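Superoxide dismutase (Porphyromonas gingivalis, PDB 1UES) destroys toxic superoxide radicals, dismutating them to molecular oxygen and hydrogen peroxide at a manganese or iron ion, one bound in each subunit of the homodimer. Local coordinates at residues A[110-115]-A[177-182]; A[161-164]-A[170-173]; A[46-51]-A[57-62]. The protein carries 1 engineered substitution. All blocks are in the same frame, centred on the assembly; numbering follows the deposited sequence.

Interaction 1. Residues A[110-115]-A[177-182]; sequences EFNTAG and DLWSIV
Trp-179, in residues 177-182, reaches across to helix 104-116 and meets Phe-111 and Asn-112 with one edge of its indole. The contact is a compact example of how a tryptophan can join two segments whose backbones stay well apart: the nearest CA atoms, those of Asn-112 and Leu-178, are separated by 9.8 Å. The tight part is apolar. Phe-111 CD1 comes to 3.6 Å from Trp-179 CH2, and Phe-111 CB lies in the indole plane at the rim of the six-membered ring. A chi1 of -154° swings the phenyl group away from its own backbone N and brings CD1 against the indole, and the two rings meet obliquely, their planes 64° apart. Phe-156 of strand 151-157 packs edge-to-face with both rings, so the pair also packs on the sheet; Phe-111 also touches Val-124 and Leu-126.

The polar part lies toward a less enclosed side, where Asn-112 is only partly buried. Its OD1 accepts from Trp-179 NE1 at 2.8 Å, in the carbonyl plane and on a lone pair, and close to the indole plane as well. The N-H...O angle of 145° makes the bond moderately bent. Lys-108 adds a cation-pi contact to the same indole. Farther along the second segment, Ser-180, exposed to solvent, turns back to its own chain, where OG and the backbone N both bond to Asp-177 O.

The one N-H of a buried indole thus has its acceptor, and that bond, together with the packing, would limit how far the indole can slide or turn.

Interaction 2. Residues A[161-164]-A[170-173]; sequences HAYY and RRAD. With MN (manganese (II) ion), chain E.
Tyr-163 and Arg-171 join the two segments through one hydrogen bond and a broad apolar contact. The polar link runs from Arg-171 NE to Tyr-163 OH at 3.0 Å, essentially straight at 179°, with the phenol oxygen in the guanidinium plane at its edge. A bend at chi3 of the arginine (-76°) brings NE to the hydroxyl while the terminal nitrogens continue past it. NH1 then bonds to the backbone oxygens of Gly-115 and Leu-118, and NH2 to that of Gly-120, so three N-H-bearing nitrogens are used and the guanidinium is held against rotation.

The apolar contact is made by the start of the same side chain and its CA. Arg-171 CA sits over one face of the tyrosine ring, 4.3 Å from its centroid and offset toward the rim, in a CH-pi contact. CB follows at 3.7 Å from Tyr-163 CZ, and CG also lies near that carbon. Ring and guanidinium planes are 72° apart.

A salt bridge within the second segment joins Arg-170 NH1 to Asp-173 OD2 at 2.9 Å, on the carboxylate's anti lone pair.

Metal coordination belongs to the first segment: His-161 NE2 binds manganese at 2.2 Å, and His-161 ND1 is hydrogen-bonded to Glu-160 of the second subunit. With His-27, His-74, Asp-157 and a water, this forms the three-histidine, one-aspartate site characteristic of iron/manganese superoxide dismutases, coupled here to the dimer interface.

Interaction 3. Residues A[46-51]-A[57-62]; sequences TEFENA and VQKSEG
Phe-48, in the loop before helix 53-59, presents the far end of its ring to Lys-59 and Ser-60, where that helix runs out. The pair illustrates how an aromatic residue ahead of a short helix can pack on the residues where that helix finishes.

Along the second segment, Val-57 is directed away from the loop and packs instead on Phe-65 and Ala-68 of helix 62-79. The contact proper begins at Lys-59. Its CB lies at the edge of the phenyl ring, in the ring plane, 3.8 Å from Phe-48 CE1. Bends at chi3 and chi4 then lead the chain away, and NZ remains 6.6 Å from Glu-47 OE2, so the opposite charges do not pair directly. Ser-60, the first residue to leave helical geometry, makes the closer approach: its CB is 3.5 Å from Phe-48 CE2, and its CA is 3.5 Å from Phe-48 CZ. The ring therefore meets backbone as well as side chain. A chi1 of 74° turns Ser-60 OG back along the chain, where it bonds to Ile-56 O in the last turn of the helix. Ser-60 O receives a hydrogen bond from Arg-147, which also lies in a long, weak ion pair with Glu-61.

On the loop side, Glu-47 CG covers one face of the phenyl ring, over its centre. Phe-48 N donates to Thr-46 OG1 at 3.0 Å in an ST turn, and successive type I turns, Thr-46 to Glu-49 and Phe-48 to Ala-51, share Phe-48 and Glu-49.

No hydrogen bond crosses between the segments. Their cohesion is van der Waals in kind, while the polar groups beside it are engaged locally: the serine hydroxyl by Ile-56 O of the preceding helix, and the phenylalanine amide by its own turn.

In the fold
From the N terminus, interaction 3 comes first, in the alpha-hairpin domain: it closes a short loop that holds most of helix 53-59, between helix 21-42 and helix 62-79. The chain then passes into the C-terminal domain, where residues 110-115 open the long loop of interaction 1, which spans the three-stranded sheet and is closed by residues 177-182. Interaction 2 forms and closes within that span, around helix 164-167. Both use helix 171-178, and they touch where Arg-171 NH1 meets Gly-115 O, so helix 104-116, this helix and the metal-binding loop are tied together. Interaction 3 stands apart, its centre 31 Å from each of the others, across the chain's centre.

Interaction 1. Residues A[110-115]-A[177-182]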
ATOM      1  N   GLU A 110       1.920 -22.126   0.448  1.00 30.28           N
ATOM      2  CA  GLU A 110       0.742 -21.488   1.027  1.00 29.88           C
ATOM      3  C   GLU A 110       1.032 -20.097   1.547  1.00 28.92           C
ATOM      4  O   GLU A 110       0.210 -19.191   1.399  1.00 28.60           O
ATOM      5  CB  GLU A 110       0.159 -22.333   2.159  1.00 30.81           C
ATOM      6  CG  GLU A 110      -0.227 -23.726   1.703  1.00 32.33           C
ATOM      7  CD  GLU A 110      -0.760 -24.580   2.825  1.00 33.20           C
ATOM      8  OE1 GLU A 110      -1.449 -24.039   3.723  1.00 34.04           O
ATOM      9  OE2 GLU A 110      -0.494 -25.801   2.809  1.00 34.19           O
ATOM     10  N   PHE A 111       2.202 -19.933   2.150  1.00 27.95           N
ATOM     11  CA  PHE A 111       2.593 -18.635   2.693  1.00 27.16           C
ATOM     12  C   PHE A 111       2.749 -17.624   1.548  1.00 26.94           C
ATOM     13  O   PHE A 111       2.193 -16.507   1.590  1.00 26.50           O
ATOM     14  CB  PHE A 111       3.901 -18.805   3.486  1.00 26.39           C
ATOM     15  CG  PHE A 111       4.097 -17.774   4.578  1.00 25.73           C
ATOM     16  CD1 PHE A 111       5.037 -16.764   4.429  1.00 25.27           C
ATOM     17  CD2 PHE A 111       3.349 -17.826   5.752  1.00 25.35           C
ATOM     18  CE1 PHE A 111       5.233 -15.805   5.449  1.00 25.08           C
ATOM     19  CE2 PHE A 111       3.530 -16.874   6.782  1.00 25.27           C
ATOM     20  CZ  PHE A 111       4.477 -15.861   6.629  1.00 24.68           C
ATOM     21  N   ASN A 112       3.486 -18.021   0.516  1.00 26.85           N
ATOM     22  CA  ASN A 112       3.669 -17.160  -0.647  1.00 26.54           C
ATOM     23  C   ASN A 112       2.308 -16.783  -1.245  1.00 26.40           C
ATOM     24  O   ASN A 112       2.072 -15.626  -1.619  1.00 25.67           O
ATOM     25  CB  ASN A 112       4.498 -17.887  -1.722  1.00 27.05           C
ATOM     26  CG  ASN A 112       5.961 -18.069  -1.334  1.00 27.41           C
ATOM     27  OD1 ASN A 112       6.456 -17.477  -0.373  1.00 27.77           O
ATOM     28  ND2 ASN A 112       6.656 -18.909  -2.088  1.00 27.67           N
ATOM     29  N   THR A 113       1.394 -17.751  -1.322  1.00 26.21           N
ATOM     30  CA  THR A 113       0.092 -17.479  -1.908  1.00 26.51           C
ATOM     31  C   THR A 113      -0.691 -16.473  -1.081  1.00 26.34           C
ATOM     32  O   THR A 113      -1.328 -15.596  -1.626  1.00 26.49           O
ATOM     33  CB  THR A 113      -0.755 -18.751  -2.073  1.00 27.11           C
ATOM     34  OG1 THR A 113      -0.132 -19.622  -3.031  1.00 27.62           O
ATOM     35  CG2 THR A 113      -2.118 -18.378  -2.583  1.00 27.33           C
ATOM     36  N   ALA A 114      -0.618 -16.597   0.237  1.00 26.37           N
ATOM     37  CA  ALA A 114      -1.298 -15.668   1.128  1.00 26.60           C
ATOM     38  C   ALA A 114      -0.726 -14.254   0.942  1.00 26.97           C
ATOM     39  O   ALA A 114      -1.458 -13.259   0.975  1.00 26.80           O
ATOM     40  CB  ALA A 114      -1.115 -16.121   2.577  1.00 26.47           C
ATOM     41  N   GLY A 115       0.586 -14.176   0.751  1.00 27.68           N
ATOM     42  CA  GLY A 115       1.228 -12.884   0.570  1.00 28.30           C
ATOM     43  C   GLY A 115       0.878 -12.245  -0.753  1.00 29.01           C
ATOM     44  O   GLY A 115       0.628 -11.038  -0.839  1.00 28.93           O
ATOM     45  N   ASP A 177      12.096 -15.091  -2.943  1.00 24.95           N
ATOM     46  CA  ASP A 177      13.460 -14.806  -2.552  1.00 24.61           C
ATOM     47  C   ASP A 177      13.618 -14.570  -1.056  1.00 23.92           C
ATOM     48  O   ASP A 177      14.697 -14.739  -0.532  1.00 24.13           O
ATOM     49  CB  ASP A 177      14.013 -13.563  -3.274  1.00 24.92           C
ATOM     50  CG  ASP A 177      14.422 -13.842  -4.715  1.00 25.20           C
ATOM     51  OD1 ASP A 177      14.803 -14.999  -5.026  1.00 25.58           O
ATOM     52  OD2 ASP A 177      14.362 -12.896  -5.531  1.00 25.43           O
ATOM     53  N   LEU A 178      12.555 -14.184  -0.356  1.00 23.33           N
ATOM     54  CA  LEU A 178      12.711 -13.909   1.062  1.00 22.67           C
ATOM     55  C   LEU A 178      13.150 -15.133   1.815  1.00 22.96           C
ATOM     56  O   LEU A 178      13.836 -15.034   2.825  1.00 22.66           O
ATOM     57  CB  LEU A 178      11.403 -13.382   1.647  1.00 22.27           C
ATOM     58  CG  LEU A 178      11.094 -11.916   1.382  1.00 21.60           C
ATOM     59  CD1 LEU A 178       9.692 -11.628   1.984  1.00 21.08           C
ATOM     60  CD2 LEU A 178      12.171 -10.997   1.978  1.00 21.36           C
ATOM     61  N   TRP A 179      12.748 -16.302   1.332  1.00 22.91           N
ATOM     62  CA  TRP A 179      13.134 -17.520   2.045  1.00 23.64           C
ATOM     63  C   TRP A 179      14.634 -17.700   2.195  1.00 23.88           C
ATOM     64  O   TRP A 179      15.113 -18.287   3.186  1.00 23.88           O
ATOM     65  CB  TRP A 179      12.513 -18.733   1.363  1.00 23.52           C
ATOM     66  CG  TRP A 179      11.051 -18.657   1.273  1.00 23.83           C
ATOM     67  CD1 TRP A 179      10.307 -18.367   0.153  1.00 23.72           C
ATOM     68  CD2 TRP A 179      10.109 -18.839   2.343  1.00 23.78           C
ATOM     69  NE1 TRP A 179       8.969 -18.358   0.471  1.00 23.50           N
ATOM     70  CE2 TRP A 179       8.819 -18.642   1.800  1.00 23.58           C
ATOM     71  CE3 TRP A 179      10.233 -19.148   3.712  1.00 23.96           C
ATOM     72  CZ2 TRP A 179       7.652 -18.741   2.569  1.00 23.59           C
ATOM     73  CZ3 TRP A 179       9.049 -19.246   4.483  1.00 23.86           C
ATOM     74  CH2 TRP A 179       7.791 -19.042   3.903  1.00 24.02           C
ATOM     75  N   SER A 180      15.390 -17.170   1.237  1.00 24.09           N
ATOM     76  CA  SER A 180      16.831 -17.283   1.256  1.00 24.62           C
ATOM     77  C   SER A 180      17.508 -16.473   2.366  1.00 24.66           C
ATOM     78  O   SER A 180      18.668 -16.727   2.684  1.00 24.76           O
ATOM     79  CB  SER A 180      17.409 -16.897  -0.113  1.00 24.84           C
ATOM     80  OG  SER A 180      17.372 -15.488  -0.344  1.00 26.36           O
ATOM     81  N   ILE A 181      16.810 -15.497   2.957  1.00 24.07           N
ATOM     82  CA  ILE A 181      17.432 -14.723   4.038  1.00 24.00           C
ATOM     83  C   ILE A 181      16.805 -14.944   5.413  1.00 24.27           C
ATOM     84  O   ILE A 181      17.180 -14.284   6.389  1.00 23.90           O
ATOM     85  CB  ILE A 181      17.420 -13.208   3.764  1.00 23.60           C
ATOM     86  CG1 ILE A 181      16.026 -12.731   3.386  1.00 23.61           C
ATOM     87  CG2 ILE A 181      18.456 -12.878   2.672  1.00 23.46           C
ATOM     88  CD1 ILE A 181      15.926 -11.227   3.253  1.00 22.86           C
ATOM     89  N   VAL A 182      15.847 -15.848   5.492  1.00 24.25           N
ATOM     90  CA  VAL A 182      15.229 -16.122   6.782  1.00 25.11           C
ATOM     91  C   VAL A 182      16.206 -16.892   7.670  1.00 25.31           C
ATOM     92  O   VAL A 182      16.778 -17.895   7.249  1.00 25.37           O
ATOM     93  CB  VAL A 182      13.940 -16.969   6.599  1.00 24.70           C
ATOM     94  CG1 VAL A 182      13.406 -17.464   7.945  1.00 25.12           C
ATOM     95  CG2 VAL A 182      12.887 -16.126   5.895  1.00 24.92           C
TER

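Interaction 2. Residues A[161-164]-A[170-173]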
ATOM      1  N   HIS A 161       6.612  -0.703  -0.609  1.00 19.42           N
ATOM      2  CA  HIS A 161       7.928  -0.130  -0.331  1.00 19.16           C
ATOM      3  C   HIS A 161       8.969  -1.207   0.087  1.00 19.03           C
ATOM      4  O   HIS A 161      10.152  -0.996  -0.001  1.00 19.61           O
ATOM      5  CB  HIS A 161       7.836   0.981   0.743  1.00 18.95           C
ATOM      6  CG  HIS A 161       7.410   0.514   2.098  1.00 18.50           C
ATOM      7  ND1 HIS A 161       6.313   1.037   2.739  1.00 18.95           N
ATOM      8  CD2 HIS A 161       7.964  -0.372   2.971  1.00 18.53           C
ATOM      9  CE1 HIS A 161       6.196   0.508   3.938  1.00 19.01           C
ATOM     10  NE2 HIS A 161       7.180  -0.352   4.109  1.00 18.47           N
ATOM     11  N   ALA A 162       8.511  -2.381   0.493  1.00 19.29           N
ATOM     12  CA  ALA A 162       9.420  -3.427   0.914  1.00 18.86           C
ATOM     13  C   ALA A 162      10.149  -4.048  -0.257  1.00 18.94           C
ATOM     14  O   ALA A 162      11.179  -4.626  -0.085  1.00 19.27           O
ATOM     15  CB  ALA A 162       8.639  -4.503   1.669  1.00 19.45           C
ATOM     16  N   TYR A 163       9.630  -3.875  -1.466  1.00 19.04           N
ATOM     17  CA  TYR A 163      10.256  -4.580  -2.578  1.00 19.51           C
ATOM     18  C   TYR A 163      10.236  -3.828  -3.888  1.00 19.75           C
ATOM     19  O   TYR A 163      10.868  -4.259  -4.843  1.00 20.07           O
ATOM     20  CB  TYR A 163       9.525  -5.939  -2.792  1.00 19.77           C
ATOM     21  CG  TYR A 163       8.019  -5.861  -3.056  1.00 19.84           C
ATOM     22  CD1 TYR A 163       7.521  -5.561  -4.345  1.00 19.94           C
ATOM     23  CD2 TYR A 163       7.084  -6.038  -2.036  1.00 19.68           C
ATOM     24  CE1 TYR A 163       6.147  -5.445  -4.598  1.00 20.09           C
ATOM     25  CE2 TYR A 163       5.722  -5.923  -2.262  1.00 20.35           C
ATOM     26  CZ  TYR A 163       5.245  -5.627  -3.557  1.00 20.47           C
ATOM     27  OH  TYR A 163       3.908  -5.581  -3.851  1.00 21.80           O
ATOM     28  N   TYR A 164       9.547  -2.706  -3.959  1.00 19.85           N
ATOM     29  CA  TYR A 164       9.421  -2.047  -5.249  1.00 19.92           C
ATOM     30  C   TYR A 164      10.715  -1.618  -5.933  1.00 20.60           C
ATOM     31  O   TYR A 164      10.827  -1.678  -7.157  1.00 20.96           O
ATOM     32  CB  TYR A 164       8.472  -0.848  -5.133  1.00 19.63           C
ATOM     33  CG  TYR A 164       7.652  -0.706  -6.384  1.00 19.82           C
ATOM     34  CD1 TYR A 164       6.575  -1.544  -6.614  1.00 19.41           C
ATOM     35  CD2 TYR A 164       8.010   0.197  -7.377  1.00 19.36           C
ATOM     36  CE1 TYR A 164       5.853  -1.506  -7.818  1.00 19.89           C
ATOM     37  CE2 TYR A 164       7.295   0.251  -8.587  1.00 19.81           C
ATOM     38  CZ  TYR A 164       6.217  -0.620  -8.795  1.00 19.89           C
ATOM     39  OH  TYR A 164       5.555  -0.653 -10.012  1.00 20.30           O
ATOM     40  N   ARG A 170       6.573  -7.240  -9.202  1.00 22.20           N
ATOM     41  CA  ARG A 170       6.803  -8.673  -8.992  1.00 22.11           C
ATOM     42  C   ARG A 170       6.816  -9.104  -7.513  1.00 22.10           C
ATOM     43  O   ARG A 170       7.820  -9.614  -7.004  1.00 21.99           O
ATOM     44  CB  ARG A 170       8.097  -9.091  -9.727  1.00 22.34           C
ATOM     45  CG  ARG A 170       8.083  -8.699 -11.225  1.00 23.57           C
ATOM     46  CD  ARG A 170       9.351  -9.164 -11.983  1.00 23.72           C
ATOM     47  NE  ARG A 170      10.560  -8.490 -11.541  1.00 24.35           N
ATOM     48  CZ  ARG A 170      11.466  -9.028 -10.724  1.00 23.99           C
ATOM     49  NH1 ARG A 170      11.313 -10.265 -10.255  1.00 25.14           N
ATOM     50  NH2 ARG A 170      12.513  -8.324 -10.359  1.00 24.99           N
ATOM     51  N   ARG A 171       5.673  -8.926  -6.830  1.00 21.93           N
ATOM     52  CA  ARG A 171       5.581  -9.294  -5.423  1.00 21.95           C
ATOM     53  C   ARG A 171       5.879 -10.773  -5.184  1.00 22.03           C
ATOM     54  O   ARG A 171       6.603 -11.111  -4.249  1.00 22.09           O
ATOM     55  CB  ARG A 171       4.196  -8.967  -4.866  1.00 21.83           C
ATOM     56  CG  ARG A 171       4.106  -9.205  -3.370  1.00 21.79           C
ATOM     57  CD  ARG A 171       2.704  -9.146  -2.858  1.00 21.49           C
ATOM     58  NE  ARG A 171       2.213  -7.764  -2.766  1.00 21.84           N
ATOM     59  CZ  ARG A 171       1.043  -7.453  -2.237  1.00 21.98           C
ATOM     60  NH1 ARG A 171       0.272  -8.425  -1.767  1.00 22.23           N
ATOM     61  NH2 ARG A 171       0.632  -6.188  -2.199  1.00 22.02           N
ATOM     62  N   ALA A 172       5.308 -11.653  -6.009  1.00 22.29           N
ATOM     63  CA  ALA A 172       5.548 -13.088  -5.851  1.00 22.82           C
ATOM     64  C   ALA A 172       7.016 -13.463  -5.922  1.00 23.12           C
ATOM     65  O   ALA A 172       7.484 -14.294  -5.133  1.00 23.30           O
ATOM     66  CB  ALA A 172       4.756 -13.872  -6.923  1.00 22.98           C
ATOM     67  N   ASP A 173       7.752 -12.865  -6.858  1.00 23.52           N
ATOM     68  CA  ASP A 173       9.172 -13.165  -6.998  1.00 23.34           C
ATOM     69  C   ASP A 173       9.926 -12.713  -5.742  1.00 22.92           C
ATOM     70  O   ASP A 173      10.860 -13.380  -5.313  1.00 22.70           O
ATOM     71  CB  ASP A 173       9.771 -12.500  -8.252  1.00 24.44           C
ATOM     72  CG  ASP A 173       9.260 -13.137  -9.556  1.00 25.71           C
ATOM     73  OD1 ASP A 173       8.642 -14.238  -9.498  1.00 26.40           O
ATOM     74  OD2 ASP A 173       9.457 -12.518 -10.633  1.00 27.09           O
TER
HETATM   75 MN    MN E 192       7.511  -1.976   5.594  1.00 18.41          MN
HETATM   76  O   HOH W   1       5.321  -2.180   6.015  1.00 20.18           O

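Interaction 3. Residues A[46-51]-A[57-62]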
ATOM      1  N   THR A  46      -1.826  10.245  26.251  1.00 26.06           N
ATOM      2  CA  THR A  46      -2.756   9.121  26.200  1.00 26.24           C
ATOM      3  C   THR A  46      -2.376   8.093  27.263  1.00 26.36           C
ATOM      4  O   THR A  46      -1.353   8.217  27.930  1.00 25.86           O
ATOM      5  CB  THR A  46      -2.674   8.404  24.847  1.00 26.07           C
ATOM      6  OG1 THR A  46      -1.466   7.640  24.808  1.00 25.83           O
ATOM      7  CG2 THR A  46      -2.703   9.380  23.705  1.00 26.52           C
ATOM      8  N   GLU A  47      -3.195   7.051  27.411  1.00 26.97           N
ATOM      9  CA  GLU A  47      -2.901   5.995  28.383  1.00 27.99           C
ATOM     10  C   GLU A  47      -1.683   5.134  28.002  1.00 28.33           C
ATOM     11  O   GLU A  47      -1.261   4.258  28.769  1.00 28.29           O
ATOM     12  CB  GLU A  47      -4.125   5.081  28.537  1.00 28.47           C
ATOM     13  CG  GLU A  47      -4.375   4.195  27.314  1.00 29.59           C
ATOM     14  CD  GLU A  47      -5.785   3.636  27.290  1.00 30.23           C
ATOM     15  OE1 GLU A  47      -6.720   4.422  27.060  1.00 30.17           O
ATOM     16  OE2 GLU A  47      -5.944   2.418  27.501  1.00 31.17           O
ATOM     17  N   PHE A  48      -1.118   5.377  26.819  1.00 28.89           N
ATOM     18  CA  PHE A  48       0.032   4.612  26.350  1.00 29.72           C
ATOM     19  C   PHE A  48       1.371   5.320  26.554  1.00 30.55           C
ATOM     20  O   PHE A  48       2.410   4.831  26.104  1.00 30.50           O
ATOM     21  CB  PHE A  48      -0.139   4.297  24.871  1.00 29.16           C
ATOM     22  CG  PHE A  48      -1.387   3.533  24.568  1.00 29.09           C
ATOM     23  CD1 PHE A  48      -1.535   2.227  25.034  1.00 29.20           C
ATOM     24  CD2 PHE A  48      -2.418   4.118  23.841  1.00 29.04           C
ATOM     25  CE1 PHE A  48      -2.700   1.510  24.780  1.00 29.43           C
ATOM     26  CE2 PHE A  48      -3.599   3.402  23.578  1.00 29.37           C
ATOM     27  CZ  PHE A  48      -3.735   2.097  24.051  1.00 29.39           C
ATOM     28  N   GLU A  49       1.338   6.449  27.256  1.00 31.63           N
ATOM     29  CA  GLU A  49       2.535   7.238  27.519  1.00 32.87           C
ATOM     30  C   GLU A  49       3.710   6.436  28.024  1.00 33.34           C
ATOM     31  O   GLU A  49       4.845   6.618  27.560  1.00 33.82           O
ATOM     32  CB  GLU A  49       2.228   8.326  28.547  1.00 33.50           C
ATOM     33  CG  GLU A  49       1.540   9.505  27.979  1.00 34.37           C
ATOM     34  CD  GLU A  49       1.482  10.670  28.953  1.00 34.94           C
ATOM     35  OE1 GLU A  49       1.454  10.453  30.198  1.00 35.58           O
ATOM     36  OE2 GLU A  49       1.465  11.816  28.468  1.00 35.43           O
ATOM     37  N   ASN A  50       3.451   5.549  28.969  1.00 33.59           N
ATOM     38  CA  ASN A  50       4.517   4.758  29.547  1.00 34.08           C
ATOM     39  C   ASN A  50       4.432   3.274  29.256  1.00 33.78           C
ATOM     40  O   ASN A  50       5.119   2.480  29.896  1.00 33.96           O
ATOM     41  CB  ASN A  50       4.540   4.999  31.056  1.00 35.00           C
ATOM     42  CG  ASN A  50       4.124   6.416  31.415  1.00 35.72           C
ATOM     43  OD1 ASN A  50       3.230   6.638  32.252  1.00 36.45           O
ATOM     44  ND2 ASN A  50       4.770   7.390  30.780  1.00 36.04           N
ATOM     45  N   ALA A  51       3.600   2.906  28.285  1.00 33.03           N
ATOM     46  CA  ALA A  51       3.383   1.521  27.911  1.00 32.55           C
ATOM     47  C   ALA A  51       4.472   0.954  27.004  1.00 32.33           C
ATOM     48  O   ALA A  51       5.117   1.684  26.244  1.00 32.13           O
ATOM     49  CB  ALA A  51       2.030   1.392  27.209  1.00 32.34           C
ATOM     50  N   VAL A  57       0.276  -2.206  20.964  1.00 26.72           N
ATOM     51  CA  VAL A  57      -0.265  -2.909  19.810  1.00 27.61           C
ATOM     52  C   VAL A  57      -1.486  -3.753  20.191  1.00 28.44           C
ATOM     53  O   VAL A  57      -2.401  -3.897  19.397  1.00 28.56           O
ATOM     54  CB  VAL A  57       0.797  -3.827  19.124  1.00 27.70           C
ATOM     55  CG1 VAL A  57       0.162  -4.559  17.926  1.00 27.71           C
ATOM     56  CG2 VAL A  57       1.997  -2.987  18.638  1.00 27.24           C
ATOM     57  N   GLN A  58      -1.485  -4.307  21.397  1.00 29.63           N
ATOM     58  CA  GLN A  58      -2.626  -5.116  21.844  1.00 30.55           C
ATOM     59  C   GLN A  58      -3.861  -4.301  22.183  1.00 30.95           C
ATOM     60  O   GLN A  58      -4.987  -4.800  22.072  1.00 31.13           O
ATOM     61  CB  GLN A  58      -2.287  -5.929  23.094  1.00 31.12           C
ATOM     62  CG  GLN A  58      -0.989  -6.673  23.084  1.00 32.19           C
ATOM     63  CD  GLN A  58      -0.693  -7.335  24.412  1.00 32.60           C
ATOM     64  OE1 GLN A  58      -0.415  -8.534  24.465  1.00 32.81           O
ATOM     65  NE2 GLN A  58      -0.731  -6.558  25.493  1.00 33.13           N
ATOM     66  N   LYS A  59      -3.674  -3.042  22.572  1.00 31.26           N
ATOM     67  CA  LYS A  59      -4.812  -2.232  23.011  1.00 31.84           C
ATOM     68  C   LYS A  59      -5.213  -0.992  22.230  1.00 31.53           C
ATOM     69  O   LYS A  59      -6.372  -0.576  22.273  1.00 31.76           O
ATOM     70  CB  LYS A  59      -4.598  -1.779  24.461  1.00 32.57           C
ATOM     71  CG  LYS A  59      -3.991  -2.800  25.430  1.00 33.66           C
ATOM     72  CD  LYS A  59      -3.513  -2.079  26.706  1.00 34.64           C
ATOM     73  CE  LYS A  59      -4.130  -2.662  27.959  1.00 35.07           C
ATOM     74  NZ  LYS A  59      -3.140  -3.472  28.736  1.00 35.65           N
ATOM     75  N   SER A  60      -4.271  -0.363  21.548  1.00 31.07           N
ATOM     76  CA  SER A  60      -4.601   0.860  20.848  1.00 30.78           C
ATOM     77  C   SER A  60      -5.421   0.725  19.585  1.00 30.90           C
ATOM     78  O   SER A  60      -5.651  -0.376  19.081  1.00 30.94           O
ATOM     79  CB  SER A  60      -3.323   1.640  20.540  1.00 30.32           C
ATOM     80  OG  SER A  60      -2.600   1.029  19.490  1.00 30.42           O
ATOM     81  N   GLU A  61      -5.847   1.875  19.076  1.00 30.98           N
ATOM     82  CA  GLU A  61      -6.632   1.955  17.851  1.00 31.12           C
ATOM     83  C   GLU A  61      -6.210   3.178  17.034  1.00 30.57           C
ATOM     84  O   GLU A  61      -5.303   3.917  17.432  1.00 30.26           O
ATOM     85  CB  GLU A  61      -8.129   2.050  18.195  1.00 32.49           C
ATOM     86  CG  GLU A  61      -8.962   0.985  17.486  1.00 34.44           C
ATOM     87  CD  GLU A  61      -9.593  -0.015  18.439  1.00 35.38           C
ATOM     88  OE1 GLU A  61      -8.949  -1.046  18.777  1.00 36.25           O
ATOM     89  OE2 GLU A  61     -10.756   0.225  18.849  1.00 36.55           O
ATOM     90  N   GLY A  62      -6.854   3.380  15.889  1.00 29.90           N
ATOM     91  CA  GLY A  62      -6.568   4.534  15.060  1.00 29.05           C
ATOM     92  C   GLY A  62      -5.114   4.777  14.659  1.00 28.42           C
ATOM     93  O   GLY A  62      -4.392   3.834  14.350  1.00 28.27           O
TER